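Local coordinates for 5-formyltetrahydrofolate cyclo-ligase family protein (Bacillus anthracis, PDB 2JCB) that probably catalyses the ATP- and magnesium-dependent conversion of 5-formyltetrahydrofolate to 5,10-methenyltetrahydrofolate, with ADP and a magnesium ion bound in the crystal, at residues E22-L27 / Y167-V172; I55-S60 / K79-P84. One frame throughout, in Å; residues are numbered along the deposited sequence.

Interaction 1 of 2, residues E22-L27 / Y167-V172; sequences EHMNSL and YSFQMV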
ATOM      1  N   GLU A  22     -14.719   2.475   7.844  1.00 28.45           N
ATOM      2  CA  GLU A  22     -16.190   2.558   7.793  1.00 31.27           C
ATOM      3  C   GLU A  22     -16.606   3.334   6.552  1.00 31.55           C
ATOM      4  O   GLU A  22     -17.513   2.924   5.831  1.00 32.06           O
ATOM      5  CB  GLU A  22     -16.726   3.249   9.035  1.00 31.90           C
ATOM      6  CG  GLU A  22     -18.223   3.383   9.096  1.00 34.37           C
ATOM      7  CD  GLU A  22     -18.702   3.764  10.490  1.00 38.76           C
ATOM      8  OE1 GLU A  22     -17.885   4.338  11.256  1.00 40.77           O
ATOM      9  OE2 GLU A  22     -19.880   3.497  10.824  1.00 42.88           O
ATOM     10  N   HIS A  23     -15.915   4.440   6.297  1.00 30.97           N
ATOM     11  CA  HIS A  23     -16.185   5.250   5.131  1.00 31.26           C
ATOM     12  C   HIS A  23     -15.882   4.422   3.867  1.00 30.71           C
ATOM     13  O   HIS A  23     -16.676   4.404   2.942  1.00 30.74           O
ATOM     14  CB  HIS A  23     -15.368   6.545   5.185  1.00 32.34           C
ATOM     15  CG  HIS A  23     -15.768   7.565   4.163  1.00 36.03           C
ATOM     16  ND1 HIS A  23     -16.051   7.241   2.851  1.00 38.55           N
ATOM     17  CD2 HIS A  23     -15.924   8.908   4.260  1.00 38.91           C
ATOM     18  CE1 HIS A  23     -16.387   8.336   2.192  1.00 40.23           C
ATOM     19  NE2 HIS A  23     -16.306   9.363   3.019  1.00 39.66           N
ATOM     20  N   MET A  24     -14.751   3.728   3.847  1.00 31.08           N
ATOM     21  CA  MET A  24     -14.345   2.943   2.687  1.00 31.92           C
ATOM     22  C   MET A  24     -15.362   1.845   2.387  1.00 30.78           C
ATOM     23  O   MET A  24     -15.745   1.632   1.243  1.00 29.64           O
ATOM     24  CB  MET A  24     -12.966   2.320   2.898  1.00 31.78           C
ATOM     25  CG  MET A  24     -12.348   1.831   1.623  1.00 32.61           C
ATOM     26  SD  MET A  24     -10.677   1.364   1.991  1.00 38.17           S
ATOM     27  CE  MET A  24      -9.835   2.895   2.160  1.00 30.86           C
ATOM     28  N   ASN A  25     -15.770   1.148   3.436  1.00 29.85           N
ATOM     29  CA  ASN A  25     -16.796   0.123   3.329  1.00 30.21           C
ATOM     30  C   ASN A  25     -18.144   0.657   2.839  1.00 29.18           C
ATOM     31  O   ASN A  25     -18.917  -0.099   2.239  1.00 30.88           O
ATOM     32  CB  ASN A  25     -16.938  -0.614   4.658  1.00 28.96           C
ATOM     33  CG  ASN A  25     -15.788  -1.589   4.895  1.00 31.51           C
ATOM     34  OD1 ASN A  25     -15.265  -2.196   3.956  1.00 35.48           O
ATOM     35  ND2 ASN A  25     -15.408  -1.760   6.155  1.00 35.71           N
ATOM     36  N   SER A  26     -18.447   1.927   3.109  1.00 28.81           N
ATOM     37  CA  SER A  26     -19.693   2.492   2.638  1.00 29.37           C
ATOM     38  C   SER A  26     -19.674   2.900   1.164  1.00 28.80           C
ATOM     39  O   SER A  26     -20.765   3.172   0.616  1.00 27.94           O
ATOM     40  CB  SER A  26     -20.133   3.697   3.499  1.00 28.27           C
ATOM     41  OG  SER A  26     -19.228   4.776   3.260  1.00 33.71           O
ATOM     42  N   LEU A  27     -18.490   2.951   0.541  1.00 29.41           N
ATOM     43  CA  LEU A  27     -18.361   3.383  -0.855  1.00 28.35           C
ATOM     44  C   LEU A  27     -19.275   2.585  -1.770  1.00 27.92           C
ATOM     45  O   LEU A  27     -19.232   1.358  -1.750  1.00 28.04           O
ATOM     46  CB  LEU A  27     -16.941   3.223  -1.386  1.00 29.73           C
ATOM     47  CG  LEU A  27     -15.913   4.318  -1.250  1.00 32.89           C
ATOM     48  CD1 LEU A  27     -14.690   3.871  -2.105  1.00 32.16           C
ATOM     49  CD2 LEU A  27     -16.474   5.688  -1.638  1.00 30.00           C
ATOM     50  N   TYR A 167      -8.000   7.203  -1.890  1.00 27.95           N
ATOM     51  CA  TYR A 167      -9.129   8.048  -2.199  1.00 28.02           C
ATOM     52  C   TYR A 167      -8.905   9.336  -1.383  1.00 27.45           C
ATOM     53  O   TYR A 167      -8.288   9.332  -0.292  1.00 27.37           O
ATOM     54  CB  TYR A 167     -10.420   7.400  -1.703  1.00 29.71           C
ATOM     55  CG  TYR A 167     -10.630   6.020  -2.229  1.00 26.30           C
ATOM     56  CD1 TYR A 167     -10.968   5.829  -3.572  1.00 29.66           C
ATOM     57  CD2 TYR A 167     -10.600   4.890  -1.378  1.00 27.32           C
ATOM     58  CE1 TYR A 167     -11.198   4.568  -4.064  1.00 31.07           C
ATOM     59  CE2 TYR A 167     -10.859   3.595  -1.878  1.00 30.44           C
ATOM     60  CZ  TYR A 167     -11.154   3.457  -3.233  1.00 30.66           C
ATOM     61  OH  TYR A 167     -11.408   2.229  -3.866  1.00 29.47           O
ATOM     62  N   SER A 168      -9.376  10.448  -1.929  1.00 29.30           N
ATOM     63  CA  SER A 168      -9.171  11.721  -1.257  1.00 29.38           C
ATOM     64  C   SER A 168      -9.728  11.784   0.178  1.00 29.64           C
ATOM     65  O   SER A 168      -9.168  12.489   1.015  1.00 30.35           O
ATOM     66  CB  SER A 168      -9.634  12.896  -2.136  1.00 30.47           C
ATOM     67  OG  SER A 168     -11.015  12.902  -2.248  1.00 32.43           O
ATOM     68  N   PHE A 169     -10.806  11.044   0.466  1.00 30.05           N
ATOM     69  CA  PHE A 169     -11.344  10.967   1.815  1.00 30.31           C
ATOM     70  C   PHE A 169     -10.419  10.214   2.806  1.00 29.93           C
ATOM     71  O   PHE A 169     -10.665  10.236   4.007  1.00 31.04           O
ATOM     72  CB  PHE A 169     -12.760  10.364   1.833  1.00 30.74           C
ATOM     73  CG  PHE A 169     -12.788   8.867   1.586  1.00 31.83           C
ATOM     74  CD1 PHE A 169     -12.473   7.967   2.621  1.00 33.13           C
ATOM     75  CD2 PHE A 169     -13.146   8.351   0.329  1.00 34.19           C
ATOM     76  CE1 PHE A 169     -12.516   6.604   2.442  1.00 31.68           C
ATOM     77  CE2 PHE A 169     -13.186   6.956   0.129  1.00 33.25           C
ATOM     78  CZ  PHE A 169     -12.836   6.084   1.189  1.00 30.81           C
ATOM     79  N   GLN A 170      -9.394   9.527   2.308  1.00 29.00           N
ATOM     80  CA  GLN A 170      -8.394   8.941   3.192  1.00 27.47           C
ATOM     81  C   GLN A 170      -7.381   9.957   3.636  1.00 29.71           C
ATOM     82  O   GLN A 170      -6.608   9.693   4.560  1.00 29.31           O
ATOM     83  CB  GLN A 170      -7.671   7.813   2.459  1.00 26.51           C
ATOM     84  CG  GLN A 170      -8.506   6.563   2.252  1.00 25.93           C
ATOM     85  CD  GLN A 170      -7.743   5.507   1.451  1.00 27.35           C
ATOM     86  OE1 GLN A 170      -7.958   5.310   0.271  1.00 31.79           O
ATOM     87  NE2 GLN A 170      -6.871   4.770   2.158  1.00 26.59           N
ATOM     88  N   MET A 171      -7.394  11.132   3.001  1.00 31.05           N
ATOM     89  CA  MET A 171      -6.556  12.259   3.463  1.00 32.97           C
ATOM     90  C   MET A 171      -7.125  12.941   4.691  1.00 32.60           C
ATOM     91  O   MET A 171      -8.323  13.320   4.748  1.00 32.40           O
ATOM     92  CB  MET A 171      -6.345  13.270   2.320  1.00 34.08           C
ATOM     93  CG  MET A 171      -5.752  12.682   1.054  1.00 34.14           C
ATOM     94  SD  MET A 171      -4.146  11.883   1.296  1.00 34.77           S
ATOM     95  CE  MET A 171      -3.199  13.070   2.271  1.00 31.06           C
ATOM     96  N   VAL A 172      -6.285  13.087   5.715  1.00 32.22           N
ATOM     97  CA  VAL A 172      -6.743  13.746   6.951  1.00 31.06           C
ATOM     98  C   VAL A 172      -5.809  14.865   7.390  1.00 32.05           C
ATOM     99  O   VAL A 172      -4.671  14.946   6.978  1.00 31.82           O
ATOM    100  CB  VAL A 172      -7.024  12.763   8.143  1.00 31.49           C
ATOM    101  CG1 VAL A 172      -8.012  11.650   7.743  1.00 29.95           C
ATOM    102  CG2 VAL A 172      -5.730  12.184   8.685  1.00 32.12           C
TER
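The rings of H23 and F169 lie face to face, centroids 3.9 Å apart and planes within 7° of parallel, with ND1 of H23 over the middle of the phenyl ring. F169 reaches this place because its CG sits between its own backbone N and carbonyl carbon (chi1 73°), which directs the ring from the short 3-10 turn 168-170 at the last turn of helix 6-26. The other contacts are van der Waals. L27 divides its branches between two rings: CD1 stands over one face of Y167, 3.9 Å from the ring centroid in a CH-pi contact, while CD2 lies 3.9 Å from CE2 of F169. M24, bent at its last torsion (chi3 -75°), brings CE to the edge of the Y167 ring and rests it on the amide of Q170, 3.4 Å from CD. Polar bonds stay within or beyond the segments. The Y167 N-H holds OE1 of Q170 at 2.9 Å, coming from above the amide plane, and Q170 NE2 goes to V135 O. No hydrogen bond crosses between 22-27 and 167-172, which meet by stacking and packing; a polar link runs through N63, bonded to both M24 O and Y167 OH.

Interaction 2 of 2, residues I55-S60 / K79-P84; sequences IGITLS and KRVVVP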
ATOM      1  N   ILE A  55       8.457  -3.651  -9.160  1.00 28.18           N
ATOM      2  CA  ILE A  55       7.527  -2.940  -8.353  1.00 28.16           C
ATOM      3  C   ILE A  55       7.014  -3.906  -7.269  1.00 29.23           C
ATOM      4  O   ILE A  55       6.650  -5.035  -7.600  1.00 30.96           O
ATOM      5  CB  ILE A  55       6.366  -2.385  -9.187  1.00 29.37           C
ATOM      6  CG1 ILE A  55       6.915  -1.338 -10.188  1.00 31.66           C
ATOM      7  CG2 ILE A  55       5.393  -1.774  -8.221  1.00 31.83           C
ATOM      8  CD1 ILE A  55       5.995  -0.919 -11.225  1.00 37.96           C
ATOM      9  N   GLY A  56       6.931  -3.393  -6.044  1.00 28.96           N
ATOM     10  CA  GLY A  56       6.386  -4.081  -4.842  1.00 27.42           C
ATOM     11  C   GLY A  56       4.968  -3.517  -4.639  1.00 29.25           C
ATOM     12  O   GLY A  56       4.757  -2.282  -4.676  1.00 29.10           O
ATOM     13  N   ILE A  57       4.000  -4.414  -4.423  1.00 29.31           N
ATOM     14  CA  ILE A  57       2.600  -3.969  -4.277  1.00 30.15           C
ATOM     15  C   ILE A  57       1.854  -4.993  -3.413  1.00 29.05           C
ATOM     16  O   ILE A  57       2.335  -6.103  -3.214  1.00 29.82           O
ATOM     17  CB  ILE A  57       1.914  -3.860  -5.659  1.00 29.71           C
ATOM     18  CG1 ILE A  57       0.550  -3.156  -5.612  1.00 30.24           C
ATOM     19  CG2 ILE A  57       1.946  -5.246  -6.485  1.00 31.45           C
ATOM     20  CD1 ILE A  57       0.124  -2.660  -6.983  1.00 31.12           C
ATOM     21  N   THR A  58       0.708  -4.573  -2.912  1.00 30.54           N
ATOM     22  CA  THR A  58      -0.185  -5.487  -2.112  1.00 30.67           C
ATOM     23  C   THR A  58      -1.390  -5.873  -2.986  1.00 29.87           C
ATOM     24  O   THR A  58      -1.669  -5.244  -4.027  1.00 32.29           O
ATOM     25  CB  THR A  58      -0.652  -4.888  -0.783  1.00 31.29           C
ATOM     26  OG1 THR A  58      -1.454  -3.723  -1.033  1.00 34.30           O
ATOM     27  CG2 THR A  58       0.568  -4.613   0.090  1.00 34.08           C
ATOM     28  N   LEU A  59      -2.080  -6.956  -2.599  1.00 29.15           N
ATOM     29  CA  LEU A  59      -3.288  -7.385  -3.275  1.00 29.84           C
ATOM     30  C   LEU A  59      -4.443  -6.747  -2.492  1.00 29.32           C
ATOM     31  O   LEU A  59      -4.622  -7.005  -1.307  1.00 31.17           O
ATOM     32  CB  LEU A  59      -3.400  -8.926  -3.236  1.00 30.85           C
ATOM     33  CG  LEU A  59      -2.190  -9.535  -3.988  1.00 34.83           C
ATOM     34  CD1 LEU A  59      -1.783 -10.903  -3.496  1.00 40.17           C
ATOM     35  CD2 LEU A  59      -2.394  -9.474  -5.469  1.00 37.45           C
ATOM     36  N   SER A  60      -5.174  -5.865  -3.136  1.00 30.12           N
ATOM     37  CA  SER A  60      -6.192  -5.099  -2.434  1.00 28.52           C
ATOM     38  C   SER A  60      -7.397  -5.979  -2.002  1.00 30.74           C
ATOM     39  O   SER A  60      -7.732  -6.979  -2.648  1.00 28.61           O
ATOM     40  CB  SER A  60      -6.675  -3.979  -3.338  1.00 30.36           C
ATOM     41  OG  SER A  60      -7.001  -4.490  -4.596  1.00 31.69           O
ATOM     42  N   LYS A  79       7.401  -5.405 -16.355  1.00 30.23           N
ATOM     43  CA  LYS A  79       7.982  -5.116 -15.072  1.00 26.98           C
ATOM     44  C   LYS A  79       7.868  -6.378 -14.222  1.00 28.24           C
ATOM     45  O   LYS A  79       6.918  -7.142 -14.412  1.00 30.36           O
ATOM     46  CB  LYS A  79       7.207  -3.990 -14.367  1.00 26.16           C
ATOM     47  CG  LYS A  79       7.152  -2.716 -15.214  1.00 26.45           C
ATOM     48  CD  LYS A  79       6.491  -1.647 -14.348  1.00 29.35           C
ATOM     49  CE  LYS A  79       6.261  -0.362 -15.122  1.00 29.93           C
ATOM     50  NZ  LYS A  79       7.537   0.234 -15.597  1.00 31.64           N
ATOM     51  N   ARG A  80       8.785  -6.556 -13.271  1.00 27.39           N
ATOM     52  CA  ARG A  80       8.736  -7.678 -12.341  1.00 27.55           C
ATOM     53  C   ARG A  80       7.850  -7.203 -11.215  1.00 28.90           C
ATOM     54  O   ARG A  80       7.968  -6.060 -10.791  1.00 30.42           O
ATOM     55  CB  ARG A  80      10.140  -7.982 -11.814  1.00 29.61           C
ATOM     56  CG  ARG A  80      10.187  -9.004 -10.735  1.00 33.14           C
ATOM     57  CD  ARG A  80      11.585  -9.530 -10.556  1.00 35.56           C
ATOM     58  NE  ARG A  80      12.478  -8.489 -10.061  1.00 36.23           N
ATOM     59  CZ  ARG A  80      13.713  -8.716  -9.625  1.00 37.60           C
ATOM     60  NH1 ARG A  80      14.186  -9.952  -9.627  1.00 34.07           N
ATOM     61  NH2 ARG A  80      14.457  -7.704  -9.158  1.00 37.64           N
ATOM     62  N   VAL A  81       6.947  -8.080 -10.777  1.00 27.64           N
ATOM     63  CA  VAL A  81       5.992  -7.740  -9.730  1.00 26.19           C
ATOM     64  C   VAL A  81       6.288  -8.600  -8.495  1.00 27.22           C
ATOM     65  O   VAL A  81       6.423  -9.818  -8.600  1.00 27.04           O
ATOM     66  CB  VAL A  81       4.530  -8.012 -10.182  1.00 26.80           C
ATOM     67  CG1 VAL A  81       3.599  -7.854  -9.033  1.00 27.58           C
ATOM     68  CG2 VAL A  81       4.076  -7.023 -11.252  1.00 27.96           C
ATOM     69  N   VAL A  82       6.420  -7.929  -7.358  1.00 25.84           N
ATOM     70  CA  VAL A  82       6.627  -8.603  -6.035  1.00 26.95           C
ATOM     71  C   VAL A  82       5.533  -8.222  -5.036  1.00 28.74           C
ATOM     72  O   VAL A  82       5.174  -7.046  -4.887  1.00 29.51           O
ATOM     73  CB  VAL A  82       8.072  -8.461  -5.450  1.00 27.80           C
ATOM     74  CG1 VAL A  82       9.097  -8.964  -6.439  1.00 24.84           C
ATOM     75  CG2 VAL A  82       8.375  -7.029  -5.041  1.00 28.18           C
ATOM     76  N   VAL A  83       5.036  -9.228  -4.304  1.00 28.94           N
ATOM     77  CA  VAL A  83       3.950  -9.038  -3.323  1.00 27.57           C
ATOM     78  C   VAL A  83       4.383  -9.666  -1.970  1.00 28.23           C
ATOM     79  O   VAL A  83       5.188 -10.617  -1.972  1.00 28.45           O
ATOM     80  CB  VAL A  83       2.671  -9.735  -3.843  1.00 28.97           C
ATOM     81  CG1 VAL A  83       2.143  -8.989  -5.086  1.00 29.80           C
ATOM     82  CG2 VAL A  83       2.988 -11.207  -4.286  1.00 26.04           C
ATOM     83  N   PRO A  84       3.895  -9.113  -0.850  1.00 27.40           N
ATOM     84  CA  PRO A  84       4.448  -9.579   0.426  1.00 28.49           C
ATOM     85  C   PRO A  84       3.787 -10.823   1.009  1.00 28.38           C
ATOM     86  O   PRO A  84       2.579 -11.002   0.926  1.00 27.22           O
ATOM     87  CB  PRO A  84       4.204  -8.391   1.366  1.00 29.62           C
ATOM     88  CG  PRO A  84       2.978  -7.732   0.817  1.00 28.17           C
ATOM     89  CD  PRO A  84       2.924  -8.005  -0.658  1.00 28.28           C
TER
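I55 has its main chain gripped from both ends by strand 80-87: its N-H points at R80 O (3.0 Å, nearly straight at 166°), and its O accepts from V82 N at 2.9 Å. Its side chain, with CG1 anti to the carbonyl carbon (chi1 -64°), sends CD1 against the aliphatic chain of K79; the 3.2 Å to CD is shorter than ordinary carbon packing and doubtful in detail. The lysine then bends at chi4, and NZ bonds to the carbonyl oxygens of W49 and A52. I57 makes the next bond of the parallel pair, N to V82 O at 2.9 Å, and its CG2 methyl meets CG1 of both V81 and V83, each at 4.0 Å. The I57 carbonyl O faces CD of P84 (3.2 Å), a proline without an N-H to offer. V82 projects to the other face of the sheet, its CG2 3.6 Å from CA of G56. In this beta-alpha-beta unit, helix 68-76 packs on the face carrying I55 and V81, with I71 against I57 and A74 against V81. Strand 54-56 ends and the chain leaves the sheet from I57 on, where the CA-H...O contact of V83 CA with I57 O (3.4 Å) and T58 CG2 packed on P84 hold the pair.

In the fold
From the N terminus, helix 6-26 supplies the first half of interaction 1, but its partner, 167-172, comes only after most of the chain has been laid down. Inside that long loop, interaction 2 closes a much shorter one: strand 54-56, helix 68-76 and strand 80-87 follow in turn, and 55-60 pairs with 79-84 across 18 intervening residues. The two contacts are therefore nested and do not cross. Interaction 2 joins two neighbouring inner strands, 54-56 and 80-87, of the mixed sheet, whereas interaction 1 fixes the N-terminal helix to the loop between strands 161-165 and 186-189. They sit on opposite sides of the chain's centre, their own centres about 23 Å apart, without touching.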